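Local coordinates for protein glycoside hydrolase family 31 (Trueperella pyogenes, PDB 5I0F) that probably hydrolyses cycloalternan, a cyclic glucose tetrasaccharide, as a retaining family 31 glycosidase that passes through a covalent glycosyl-enzyme intermediate, at residues Phe464-Gly469 / Thr513-Gly518; Trp560-Phe565 / Arg577-Ala582; Glu676-Pro681 / Trp690-Pro695; Arg181-Asp186 / Lys205-Tyr210. All coordinates share one frame; numbering follows the deposited sequence.

In the fold
From the N terminus, contact 4 comes first. It closes the chain from the loop after strand 174-179, through strand 191-194, to the end of helix 203-206. Contact 1 then joins two neighbouring strands of the parallel TIM barrel across a helical excursion. Contact 2 closes a shorter loop further on, between barrel strand 558-561 and the following helix 572-583. Contact 3 closes last, in the C-terminal domain. The four loops follow one another in series; none nests or crosses. Contacts 4 and 1 meet where Tyr210 packs on Arg516 and Ser517. Ala581 of contact 2 touches Pro681 of contact 3, so the barrel and the C-terminal domain pack together there. Contacts 1 and 2 both reach the same glucose.

Contact 1. Residues Phe464-Gly469 / Thr513-Gly518; sequences FKTDGG and TFSRSG. With BGC (beta-D-glucopyranose), chain C; GLC (alpha-D-glucopyranose), chain B.
Arg516 passes across Asp467 on its way to the bound sugars. From CB, a chi1 of 64° sets CG between the backbone N and the carbonyl carbon. Arg516 CG lies 3.9 Å from Asp467 OD1, the ester carbonyl oxygen. The chain runs extended to NE, and Arg516 CD comes 3.2 Å from Asp467 OD1. The same oxygen lies over one face of the guanidinium, close to NE and CZ. The plane of the Asp467 ester group and the guanidinium plane are 87° apart. NE makes a salt bridge with Glu470. At the tip, Arg516 NH1 bonds BGC O2 at 2.9 Å and GLC O4 at 3.0 Å, so it links the two sugar rings. NH2 adds a weak bond to GLC O4.

Asp467 is the catalytic nucleophile of this covalent intermediate: its OD2 is bonded to BGC C1 at 1.4 Å. Trp387 NE1 also bonds OD2. Asp467 OD1 accepts a hydrogen bond from Gly468 N at 2.9 Å, met from above the plane of the group, which may steady it. Lys465 lies alongside the Phe514 ring. Its NZ pairs with Glu330 and makes a weak bond to BGC O3.

Phe514 N bonds Phe464 O at 2.9 Å. Ser517 OG donates to Gly468 O at 2.8 Å. Water 1 bridges Thr466 O, Gly468 O and Arg516 N.

The segments are adjacent parallel strands of the TIM barrel and the loops at their C-terminal ends, which carry the nucleophile Asp467 and the sugar-binding Arg516. Strand 383-388 flanks one strand and strand 527-529 the other. Helix 485-506 covers the side of Thr466 and Thr513.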
# COMPACT_ATOMS: atom_id res chain seq x y z
N PHE A 464 13.59 10.31 -0.76
CA PHE A 464 12.90 9.94 0.47
C PHE A 464 12.18 8.60 0.36
O PHE A 464 11.56 8.31 -0.67
CB PHE A 464 11.88 11.03 0.83
CG PHE A 464 12.49 12.37 1.16
CD1 PHE A 464 12.94 12.64 2.44
CD2 PHE A 464 12.54 13.38 0.19
CE1 PHE A 464 13.47 13.89 2.75
CE2 PHE A 464 13.07 14.62 0.49
CZ PHE A 464 13.54 14.88 1.76
N LYS A 465 12.27 7.80 1.43
CA LYS A 465 11.41 6.63 1.60
C LYS A 465 10.15 7.10 2.32
O LYS A 465 10.14 7.19 3.56
CB LYS A 465 12.11 5.53 2.38
CG LYS A 465 11.27 4.26 2.49
CD LYS A 465 12.05 3.10 3.06
CE LYS A 465 11.19 1.84 3.09
NZ LYS A 465 11.96 0.66 3.57
N THR A 466 9.12 7.39 1.54
CA THR A 466 7.87 7.95 1.99
C THR A 466 6.97 6.80 2.41
O THR A 466 6.11 6.38 1.67
CB THR A 466 7.25 8.82 0.86
OG1 THR A 466 7.55 8.23 -0.41
CG2 THR A 466 7.83 10.22 0.88
N ASP A 467 7.22 6.29 3.60
CA ASP A 467 6.51 5.16 4.18
C ASP A 467 5.14 5.60 4.73
O ASP A 467 4.90 6.79 4.93
CB ASP A 467 7.40 4.57 5.31
CG ASP A 467 7.04 3.15 5.71
OD1 ASP A 467 6.16 2.50 5.13
OD2 ASP A 467 7.72 2.64 6.66
N GLY A 468 4.26 4.65 4.96
CA GLY A 468 2.91 4.93 5.44
C GLY A 468 1.99 5.62 4.43
O GLY A 468 2.10 5.41 3.24
N GLY A 469 1.05 6.41 4.94
CA GLY A 469 0.05 7.11 4.13
C GLY A 469 -1.36 6.52 4.18
O GLY A 469 -2.28 7.10 3.57
N THR A 513 11.07 9.36 -4.82
CA THR A 513 10.37 8.89 -3.63
C THR A 513 10.17 7.38 -3.73
O THR A 513 10.10 6.84 -4.83
CB THR A 513 9.00 9.57 -3.44
OG1 THR A 513 8.15 9.33 -4.58
CG2 THR A 513 9.20 11.05 -3.27
N PHE A 514 10.06 6.72 -2.59
CA PHE A 514 9.97 5.26 -2.51
C PHE A 514 8.85 4.99 -1.50
O PHE A 514 9.06 5.17 -0.30
CB PHE A 514 11.33 4.72 -2.04
CG PHE A 514 11.52 3.22 -2.10
CD1 PHE A 514 11.31 2.51 -3.26
CD2 PHE A 514 12.00 2.54 -0.99
CE1 PHE A 514 11.54 1.13 -3.31
CE2 PHE A 514 12.27 1.18 -1.03
CZ PHE A 514 12.03 0.47 -2.19
N SER A 515 7.68 4.57 -2.00
CA SER A 515 6.43 4.45 -1.22
C SER A 515 5.88 3.03 -1.28
O SER A 515 6.24 2.28 -2.16
CB SER A 515 5.35 5.37 -1.79
OG SER A 515 5.82 6.69 -1.90
N ARG A 516 5.05 2.66 -0.30
CA ARG A 516 4.31 1.40 -0.32
C ARG A 516 2.84 1.60 -0.64
O ARG A 516 2.21 0.68 -1.15
CB ARG A 516 4.45 0.61 0.99
CG ARG A 516 3.84 1.31 2.21
CD ARG A 516 4.10 0.59 3.53
NE ARG A 516 3.25 1.16 4.57
CZ ARG A 516 3.32 0.88 5.87
NH1 ARG A 516 4.24 0.05 6.35
NH2 ARG A 516 2.45 1.42 6.71
N SER A 517 2.27 2.76 -0.31
CA SER A 517 0.86 2.95 -0.55
C SER A 517 0.61 3.93 -1.70
O SER A 517 1.47 4.73 -2.08
CB SER A 517 0.10 3.37 0.71
OG SER A 517 0.49 4.66 1.12
N GLY A 518 -0.59 3.82 -2.23
CA GLY A 518 -1.02 4.61 -3.37
C GLY A 518 -2.43 4.32 -3.85
O GLY A 518 -3.17 3.53 -3.24
C2 BGC C . 8.01 0.05 6.34
C3 BGC C . 9.28 -0.74 6.72
C4 BGC C . 10.14 0.11 7.64
C5 BGC C . 9.34 0.58 8.87
C6 BGC C . 10.17 1.58 9.66
C1 BGC C . 7.63 1.30 7.17
O2 BGC C . 6.95 -0.64 5.63
O3 BGC C . 9.99 -1.12 5.54
O4 BGC C . 11.30 -0.63 8.07
O5 BGC C . 8.05 1.17 8.55
O6 BGC C . 9.55 1.87 10.92
C1 GLC B . 5.89 -2.70 12.07
C2 GLC B . 6.46 -2.63 10.65
C3 GLC B . 6.06 -1.32 9.98
C4 GLC B . 4.55 -1.19 9.98
C5 GLC B . 4.08 -1.24 11.44
C6 GLC B . 2.58 -1.09 11.59
O2 GLC B . 7.88 -2.78 10.69
O3 GLC B . 6.56 -1.31 8.63
O4 GLC B . 4.15 0.03 9.33
O5 GLC B . 4.48 -2.47 12.06
O6 GLC B . 1.88 -2.26 11.14
O HOH W 1 4.01 4.71 1.49

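Contact 2. Residues Trp560-Phe565 / Arg577-Ala582; sequences WDLAGF and RAFAAA. With BGC (beta-D-glucopyranose), chain C.
Trp560 reaches the helix of Ala578 through a chi1 of 67°, which places CG between its backbone N and carbonyl carbon. Leu562 takes a similar chi1 of 68°. Its chi2 of 88° then lets the two methyl groups spread over the helix. The Phe579 ring crosses Leu562 at a slant.

The indole meets two alanines one helical turn apart. Trp560 CH2 lies 3.8 Å from Ala578 CB, and Trp560 NE1 lies 3.9 Å from Ala582 CB. Leu562 CD1 touches Phe579 CD2 at 3.8 Å. The other methyl, Leu562 CD2, rests 3.9 Å from Ala582 CB. Ala563 CB lies 3.8 Å from Ala578 CB, near the start of the helical segment. The small alanine side chains are consistent with this close approach.

The loop is a type II beta turn from Asp561 to Gly564, closed by Gly564 N to Asp561 O at 3.0 Å. Beyond the turn, Phe565 points the other way, to the sugar. Phe565 CE2 is 3.7 Å from BGC C3, and BGC O4 lies at the edge of the ring. The contact joins strand 558-561 to helix 572-583 in a beta-alpha-beta unit of the barrel. Phe540 and Trp558 also pack on the Trp560 ring. The polar groups of the turn bond elsewhere: Asp561 to Gln589, and Ala563 O to Ser535.

The side chains that meet are almost all apolar, and the segments share no hydrogen bond. Turn and helix are therefore held together by packing and burial rather than by directional bonds.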
# COMPACT_ATOMS: atom_id res chain seq x y z
N TRP A 560 10.70 -4.83 -4.07
CA TRP A 560 10.26 -5.54 -2.87
C TRP A 560 11.49 -5.82 -1.99
O TRP A 560 12.63 -5.68 -2.44
CB TRP A 560 9.52 -6.85 -3.24
CG TRP A 560 10.41 -7.93 -3.88
CD1 TRP A 560 11.15 -7.80 -5.02
CD2 TRP A 560 10.63 -9.27 -3.41
NE1 TRP A 560 11.83 -8.97 -5.28
CE2 TRP A 560 11.53 -9.89 -4.31
CE3 TRP A 560 10.16 -10.01 -2.32
CZ2 TRP A 560 11.96 -11.22 -4.15
CZ3 TRP A 560 10.57 -11.32 -2.17
CH2 TRP A 560 11.48 -11.91 -3.08
N ASP A 561 11.23 -6.15 -0.74
CA ASP A 561 12.29 -6.56 0.20
C ASP A 561 12.68 -7.99 -0.14
O ASP A 561 11.97 -8.93 0.21
CB ASP A 561 11.78 -6.54 1.63
CG ASP A 561 11.29 -5.17 2.09
OD1 ASP A 561 11.65 -4.09 1.52
OD2 ASP A 561 10.51 -5.20 3.07
N LEU A 562 13.77 -8.18 -0.85
CA LEU A 562 14.05 -9.52 -1.35
C LEU A 562 14.22 -10.50 -0.17
O LEU A 562 14.88 -10.18 0.81
CB LEU A 562 15.26 -9.54 -2.32
CG LEU A 562 16.65 -9.24 -1.77
CD1 LEU A 562 17.37 -10.50 -1.26
CD2 LEU A 562 17.51 -8.57 -2.83
N ALA A 563 13.55 -11.66 -0.27
CA ALA A 563 13.54 -12.69 0.75
C ALA A 563 12.87 -12.32 2.07
O ALA A 563 13.01 -13.05 3.05
CB ALA A 563 14.94 -13.25 0.97
N GLY A 564 12.13 -11.21 2.11
CA GLY A 564 11.43 -10.78 3.30
C GLY A 564 12.29 -10.00 4.31
O GLY A 564 13.50 -10.24 4.46
N PHE A 565 11.65 -9.07 5.00
CA PHE A 565 12.35 -8.22 5.96
C PHE A 565 12.14 -8.57 7.43
O PHE A 565 12.90 -8.08 8.28
CB PHE A 565 12.09 -6.73 5.68
CG PHE A 565 11.01 -6.08 6.50
CD1 PHE A 565 9.77 -6.65 6.71
CD2 PHE A 565 11.21 -4.79 6.97
CE1 PHE A 565 8.79 -6.00 7.46
CE2 PHE A 565 10.23 -4.13 7.69
CZ PHE A 565 9.02 -4.73 7.94
N ARG A 577 17.37 -17.87 -4.06
CA ARG A 577 16.38 -17.82 -5.14
C ARG A 577 15.78 -16.41 -5.26
O ARG A 577 15.56 -15.92 -6.37
CB ARG A 577 15.25 -18.83 -4.93
CG ARG A 577 15.65 -20.29 -4.93
CD ARG A 577 16.44 -20.68 -6.15
NE ARG A 577 16.50 -22.13 -6.34
CZ ARG A 577 17.21 -22.74 -7.28
NH1 ARG A 577 17.95 -22.05 -8.16
NH2 ARG A 577 17.18 -24.07 -7.36
N ALA A 578 15.56 -15.76 -4.14
CA ALA A 578 14.97 -14.44 -4.11
C ALA A 578 15.94 -13.38 -4.63
O ALA A 578 15.53 -12.43 -5.30
CB ALA A 578 14.51 -14.09 -2.71
N PHE A 579 17.22 -13.53 -4.29
CA PHE A 579 18.25 -12.59 -4.76
C PHE A 579 18.36 -12.68 -6.30
O PHE A 579 18.43 -11.66 -6.98
CB PHE A 579 19.60 -12.86 -4.06
CG PHE A 579 20.57 -11.70 -4.11
CD1 PHE A 579 21.33 -11.44 -5.25
CD2 PHE A 579 20.78 -10.90 -2.99
CE1 PHE A 579 22.25 -10.40 -5.28
CE2 PHE A 579 21.70 -9.86 -3.00
CZ PHE A 579 22.43 -9.59 -4.16
N ALA A 580 18.33 -13.91 -6.83
CA ALA A 580 18.36 -14.12 -8.29
C ALA A 580 17.14 -13.50 -8.97
O ALA A 580 17.24 -12.80 -9.99
CB ALA A 580 18.46 -15.61 -8.60
N ALA A 581 15.96 -13.70 -8.38
CA ALA A 581 14.75 -13.14 -8.95
C ALA A 581 14.78 -11.63 -8.94
O ALA A 581 14.40 -11.00 -9.95
CB ALA A 581 13.52 -13.64 -8.21
N ALA A 582 15.19 -11.06 -7.80
CA ALA A 582 15.24 -9.61 -7.62
C ALA A 582 16.16 -8.94 -8.63
O ALA A 582 15.93 -7.79 -9.01
CB ALA A 582 15.66 -9.26 -6.19
C2 BGC C . 8.01 0.05 6.34
C3 BGC C . 9.28 -0.74 6.72
C4 BGC C . 10.14 0.11 7.64
C5 BGC C . 9.34 0.58 8.87
C6 BGC C . 10.17 1.58 9.66
C1 BGC C . 7.63 1.30 7.17
O2 BGC C . 6.95 -0.64 5.63
O3 BGC C . 9.99 -1.12 5.54
O4 BGC C . 11.30 -0.63 8.07
O5 BGC C . 8.05 1.17 8.55
O6 BGC C . 9.55 1.87 10.92

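Contact 3. Residues Glu676-Pro681 / Trp690-Pro695; sequences ELLINP and WTTYLP
Asn680 carries the polar part of this contact, between Trp690 and Thr692. Asn680 ND2 donates to Thr692 OG1 at 2.8 Å. The bond is nearly straight, 173°, and the hydroxyl lies in the amide plane. The two side chains come from opposite directions. Asn680 OD1 takes a weak bond from Trp690 NE1 at 3.2 Å and lies at the edge of the indole. Amide and ring planes are turned 52° apart. The carboxamide thus uses both ends, one as donor and one as acceptor, which probably restrains its rotation, mainly through the strong ND2 bond. Its position follows from CG standing anti to the backbone N, chi1 -170°. Asn680 ND2 also lies 3.0 Å from Thr691 O.

On the 676-681 side the apolar part rests on one methyl, Leu678 CD2, which packs against Tyr693-Pro695. Leu678 CD2 comes end-on to Pro695 CD at 3.8 Å and lies 3.9 Å from Leu694 CD2. It also packs 3.6 Å from Tyr693 O, whose hydrogen bond comes from Gln670. Met654 and Met672 further cover Leu678.

The strands belong to different sheets, and their axes stay 9.0 Å apart at the closest. Strand 677-679 pairs with 671-673 and 725-728, while 689-694 pairs with 712-717. This is side-chain packing between two antiparallel sheets, the beta-sandwich arrangement expected of the C-terminal domain of family 31 enzymes.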
# COMPACT_ATOMS: atom_id res chain seq x y z
N GLU A 676 12.55 -8.16 -24.27
CA GLU A 676 13.44 -9.22 -24.77
C GLU A 676 13.66 -10.43 -23.84
O GLU A 676 14.02 -11.51 -24.32
CB GLU A 676 14.80 -8.63 -25.16
CG GLU A 676 14.74 -7.44 -26.12
CD GLU A 676 14.06 -7.76 -27.45
OE1 GLU A 676 14.10 -8.93 -27.91
OE2 GLU A 676 13.47 -6.85 -28.07
N LEU A 677 13.44 -10.26 -22.54
CA LEU A 677 13.77 -11.29 -21.56
C LEU A 677 12.54 -11.87 -20.91
O LEU A 677 11.69 -11.13 -20.40
CB LEU A 677 14.71 -10.73 -20.49
CG LEU A 677 16.06 -10.17 -20.95
CD1 LEU A 677 16.83 -9.69 -19.75
CD2 LEU A 677 16.86 -11.21 -21.74
N LEU A 678 12.43 -13.20 -20.94
CA LEU A 678 11.39 -13.93 -20.24
C LEU A 678 11.99 -14.51 -18.95
O LEU A 678 12.97 -15.27 -19.01
CB LEU A 678 10.85 -15.06 -21.14
CG LEU A 678 9.74 -15.95 -20.55
CD1 LEU A 678 8.65 -15.12 -19.93
CD2 LEU A 678 9.14 -16.84 -21.63
N ILE A 679 11.40 -14.15 -17.80
CA ILE A 679 11.93 -14.54 -16.49
C ILE A 679 11.02 -15.55 -15.81
O ILE A 679 9.81 -15.40 -15.85
CB ILE A 679 12.03 -13.33 -15.52
CG1 ILE A 679 12.49 -12.04 -16.23
CG2 ILE A 679 12.91 -13.69 -14.32
CD1 ILE A 679 13.82 -12.14 -16.94
N ASN A 680 11.59 -16.54 -15.14
CA ASN A 680 10.81 -17.52 -14.41
C ASN A 680 11.47 -17.91 -13.09
O ASN A 680 12.17 -18.94 -13.02
CB ASN A 680 10.51 -18.76 -15.28
CG ASN A 680 9.49 -19.69 -14.64
OD1 ASN A 680 8.86 -19.34 -13.63
ND2 ASN A 680 9.33 -20.88 -15.21
N PRO A 681 11.25 -17.08 -12.05
CA PRO A 681 11.83 -17.34 -10.72
C PRO A 681 11.56 -18.73 -10.18
O PRO A 681 10.47 -19.29 -10.39
CB PRO A 681 11.13 -16.29 -9.84
CG PRO A 681 10.82 -15.16 -10.78
CD PRO A 681 10.41 -15.85 -12.04
N TRP A 690 13.47 -26.77 -13.41
CA TRP A 690 12.36 -25.82 -13.44
C TRP A 690 11.86 -25.72 -14.88
O TRP A 690 12.66 -25.66 -15.81
CB TRP A 690 12.81 -24.44 -12.95
CG TRP A 690 11.70 -23.54 -12.39
CD1 TRP A 690 11.25 -22.37 -12.92
CD2 TRP A 690 10.95 -23.75 -11.20
NE1 TRP A 690 10.28 -21.82 -12.13
CE2 TRP A 690 10.06 -22.66 -11.07
CE3 TRP A 690 10.94 -24.75 -10.22
CZ2 TRP A 690 9.17 -22.54 -10.00
CZ3 TRP A 690 10.05 -24.64 -9.15
CH2 TRP A 690 9.18 -23.54 -9.05
N THR A 691 10.54 -25.68 -15.03
CA THR A 691 9.91 -25.66 -16.33
C THR A 691 9.31 -24.29 -16.65
O THR A 691 8.64 -23.70 -15.82
CB THR A 691 8.86 -26.79 -16.40
OG1 THR A 691 9.56 -28.05 -16.33
CG2 THR A 691 8.09 -26.72 -17.68
N THR A 692 9.55 -23.83 -17.87
CA THR A 692 9.06 -22.55 -18.36
C THR A 692 8.25 -22.75 -19.65
O THR A 692 8.67 -23.52 -20.52
CB THR A 692 10.30 -21.65 -18.62
OG1 THR A 692 10.99 -21.48 -17.38
CG2 THR A 692 9.93 -20.29 -19.17
N TYR A 693 7.10 -22.09 -19.76
CA TYR A 693 6.39 -22.04 -21.05
C TYR A 693 6.99 -20.94 -21.91
O TYR A 693 7.04 -19.77 -21.50
CB TYR A 693 4.86 -21.84 -20.90
CG TYR A 693 4.20 -21.76 -22.27
CD1 TYR A 693 4.09 -22.90 -23.08
CD2 TYR A 693 3.75 -20.54 -22.79
CE1 TYR A 693 3.54 -22.82 -24.36
CE2 TYR A 693 3.18 -20.45 -24.04
CZ TYR A 693 3.08 -21.59 -24.83
OH TYR A 693 2.55 -21.49 -26.08
N LEU A 694 7.44 -21.32 -23.12
CA LEU A 694 7.92 -20.36 -24.10
C LEU A 694 6.84 -20.11 -25.13
O LEU A 694 6.32 -21.07 -25.72
CB LEU A 694 9.17 -20.87 -24.84
CG LEU A 694 10.39 -21.17 -23.99
CD1 LEU A 694 11.47 -21.77 -24.88
CD2 LEU A 694 10.88 -19.91 -23.28
N PRO A 695 6.48 -18.85 -25.36
CA PRO A 695 5.56 -18.55 -26.46
C PRO A 695 6.26 -18.61 -27.83
O PRO A 695 7.48 -18.78 -27.88
CB PRO A 695 5.05 -17.13 -26.14
CG PRO A 695 6.02 -16.56 -25.19
CD PRO A 695 6.86 -17.64 -24.59

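Contact 4. Residues Arg181-Asp186 / Lys205-Tyr210; sequences RYDQLD and KHHRTY
Tyr182 and Thr209 form the packed heart of this contact, while Asp183 and His207 form its open side. Inside, the Tyr182 ring turns its edge to Thr209, with Tyr182 CE1 3.6 Å from Thr209 OG1. That hydroxyl donates its bond to Glu180 O. Tyr182 OH lies at the edge of the Tyr210 ring, 3.4 Å from CD2, and is hydrogen-bonded to Ala530 O. The Thr209 methyl, CG2, sits over the centre of the Arg181 guanidinium, 3.7 Å from CZ. The arginine is itself held by Asp193 O and Phe178 O. Helix 537-551 backs Tyr182.

Two waters link the segments. Water 3 bridges Tyr182 N and Arg208 O, at 3.0 Å each. Water 2 accepts from Arg181 NH1 at the edge of the guanidinium and lies 2.9 Å from His207 O.

On the exposed side, His207 ND1 donates to Asp183 OD2 at 2.7 Å. The bond is straight, 169°, and in the ring plane. It uses the anti lone pair of the carboxylate, whose plane is turned 52° from the ring. A chi1 of 48° places the Asp183 carboxylate for this bond, and its OD1 accepts Gln184 N.

His207 has positive phi and leaves helix 203-206 there. Its bond ties the end of that helix to the loop after strand 174-179. The carboxylate would be expected to favour a protonated imidazole, but the exposed setting should weaken that effect.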
# COMPACT_ATOMS: atom_id res chain seq x y z
N ARG A 181 -1.80 -6.46 -6.43
CA ARG A 181 -2.49 -7.57 -5.78
C ARG A 181 -1.52 -8.69 -5.51
O ARG A 181 -0.59 -8.92 -6.28
CB ARG A 181 -3.69 -8.06 -6.62
CG ARG A 181 -4.73 -6.99 -6.90
CD ARG A 181 -5.56 -6.71 -5.65
NE ARG A 181 -6.26 -5.44 -5.72
CZ ARG A 181 -7.19 -5.04 -4.85
NH1 ARG A 181 -7.59 -5.81 -3.84
NH2 ARG A 181 -7.74 -3.85 -5.03
N TYR A 182 -1.74 -9.39 -4.40
CA TYR A 182 -0.78 -10.35 -3.85
C TYR A 182 -1.23 -11.81 -3.93
O TYR A 182 -0.45 -12.71 -3.60
CB TYR A 182 -0.55 -10.00 -2.38
CG TYR A 182 0.10 -8.65 -2.16
CD1 TYR A 182 -0.65 -7.47 -2.20
CD2 TYR A 182 1.45 -8.55 -1.86
CE1 TYR A 182 -0.06 -6.23 -1.99
CE2 TYR A 182 2.03 -7.33 -1.65
CZ TYR A 182 1.26 -6.17 -1.70
OH TYR A 182 1.82 -4.95 -1.46
N ASP A 183 -2.46 -12.04 -4.33
CA ASP A 183 -3.07 -13.37 -4.27
C ASP A 183 -2.96 -14.08 -5.58
O ASP A 183 -2.47 -15.20 -5.62
CB ASP A 183 -4.52 -13.34 -3.73
CG ASP A 183 -5.43 -12.29 -4.37
OD1 ASP A 183 -5.02 -11.55 -5.30
OD2 ASP A 183 -6.60 -12.22 -3.93
N GLN A 184 -3.41 -13.45 -6.66
CA GLN A 184 -3.29 -14.08 -7.99
C GLN A 184 -3.37 -13.03 -9.08
O GLN A 184 -3.92 -11.92 -8.88
CB GLN A 184 -4.35 -15.19 -8.19
CG GLN A 184 -5.77 -14.77 -7.90
CD GLN A 184 -6.74 -15.95 -7.83
OE1 GLN A 184 -6.69 -16.77 -6.92
NE2 GLN A 184 -7.63 -16.02 -8.77
N LEU A 185 -2.81 -13.38 -10.23
CA LEU A 185 -2.79 -12.47 -11.39
C LEU A 185 -4.19 -12.25 -11.97
O LEU A 185 -4.61 -11.10 -12.18
CB LEU A 185 -1.87 -13.03 -12.48
CG LEU A 185 -1.81 -12.32 -13.84
CD1 LEU A 185 -1.27 -10.92 -13.66
CD2 LEU A 185 -0.96 -13.09 -14.85
N ASP A 186 -4.88 -13.36 -12.25
CA ASP A 186 -6.22 -13.31 -12.81
C ASP A 186 -7.21 -13.23 -11.64
O ASP A 186 -7.35 -14.17 -10.85
CB ASP A 186 -6.45 -14.56 -13.68
CG ASP A 186 -7.77 -14.53 -14.44
OD1 ASP A 186 -8.62 -13.60 -14.28
OD2 ASP A 186 -7.95 -15.51 -15.20
N LYS A 205 -2.74 -13.72 1.55
CA LYS A 205 -3.67 -14.54 2.33
C LYS A 205 -4.92 -13.79 2.71
O LYS A 205 -6.00 -14.35 2.76
CB LYS A 205 -3.00 -15.04 3.62
CG LYS A 205 -1.73 -15.85 3.42
CD LYS A 205 -1.21 -16.41 4.75
CE LYS A 205 0.22 -16.94 4.66
NZ LYS A 205 0.30 -18.33 4.13
N HIS A 206 -4.79 -12.49 2.99
CA HIS A 206 -5.95 -11.68 3.41
C HIS A 206 -6.64 -10.94 2.28
O HIS A 206 -7.70 -10.34 2.50
CB HIS A 206 -5.52 -10.69 4.49
CG HIS A 206 -5.11 -11.36 5.77
ND1 HIS A 206 -3.79 -11.60 6.09
CD2 HIS A 206 -5.85 -11.84 6.80
CE1 HIS A 206 -3.73 -12.21 7.27
NE2 HIS A 206 -4.96 -12.37 7.72
N HIS A 207 -6.07 -10.97 1.07
CA HIS A 207 -6.69 -10.35 -0.13
C HIS A 207 -6.88 -8.83 0.02
O HIS A 207 -7.92 -8.27 -0.34
CB HIS A 207 -8.03 -11.05 -0.47
CG HIS A 207 -7.92 -12.54 -0.52
ND1 HIS A 207 -7.35 -13.21 -1.58
CD2 HIS A 207 -8.28 -13.50 0.37
CE1 HIS A 207 -7.36 -14.51 -1.34
NE2 HIS A 207 -7.92 -14.71 -0.17
N ARG A 208 -5.85 -8.16 0.52
CA ARG A 208 -5.87 -6.72 0.74
C ARG A 208 -4.59 -6.13 0.15
O ARG A 208 -3.69 -6.87 -0.26
CB ARG A 208 -5.93 -6.44 2.24
CG ARG A 208 -7.25 -6.86 2.87
CD ARG A 208 -7.11 -6.94 4.38
NE ARG A 208 -8.31 -7.44 5.02
CZ ARG A 208 -8.36 -8.06 6.20
NH1 ARG A 208 -7.27 -8.31 6.94
NH2 ARG A 208 -9.54 -8.46 6.65
N THR A 209 -4.54 -4.81 0.08
CA THR A 209 -3.38 -4.14 -0.52
C THR A 209 -3.24 -2.70 -0.01
O THR A 209 -4.23 -2.02 0.36
CB THR A 209 -3.49 -4.18 -2.08
OG1 THR A 209 -2.34 -3.55 -2.66
CG2 THR A 209 -4.73 -3.48 -2.58
N TYR A 210 -1.99 -2.25 -0.04
CA TYR A 210 -1.60 -0.88 0.18
C TYR A 210 -1.90 0.03 -1.01
O TYR A 210 -1.98 1.26 -0.85
CB TYR A 210 -0.09 -0.76 0.39
CG TYR A 210 0.58 -1.61 1.43
CD1 TYR A 210 0.69 -1.20 2.76
CD2 TYR A 210 1.21 -2.80 1.06
CE1 TYR A 210 1.37 -1.97 3.71
CE2 TYR A 210 1.90 -3.57 2.00
CZ TYR A 210 1.96 -3.17 3.32
OH TYR A 210 2.68 -3.92 4.26
O HOH W 2 -9.50 -6.17 -1.55
O HOH W 3 -4.04 -8.69 -2.56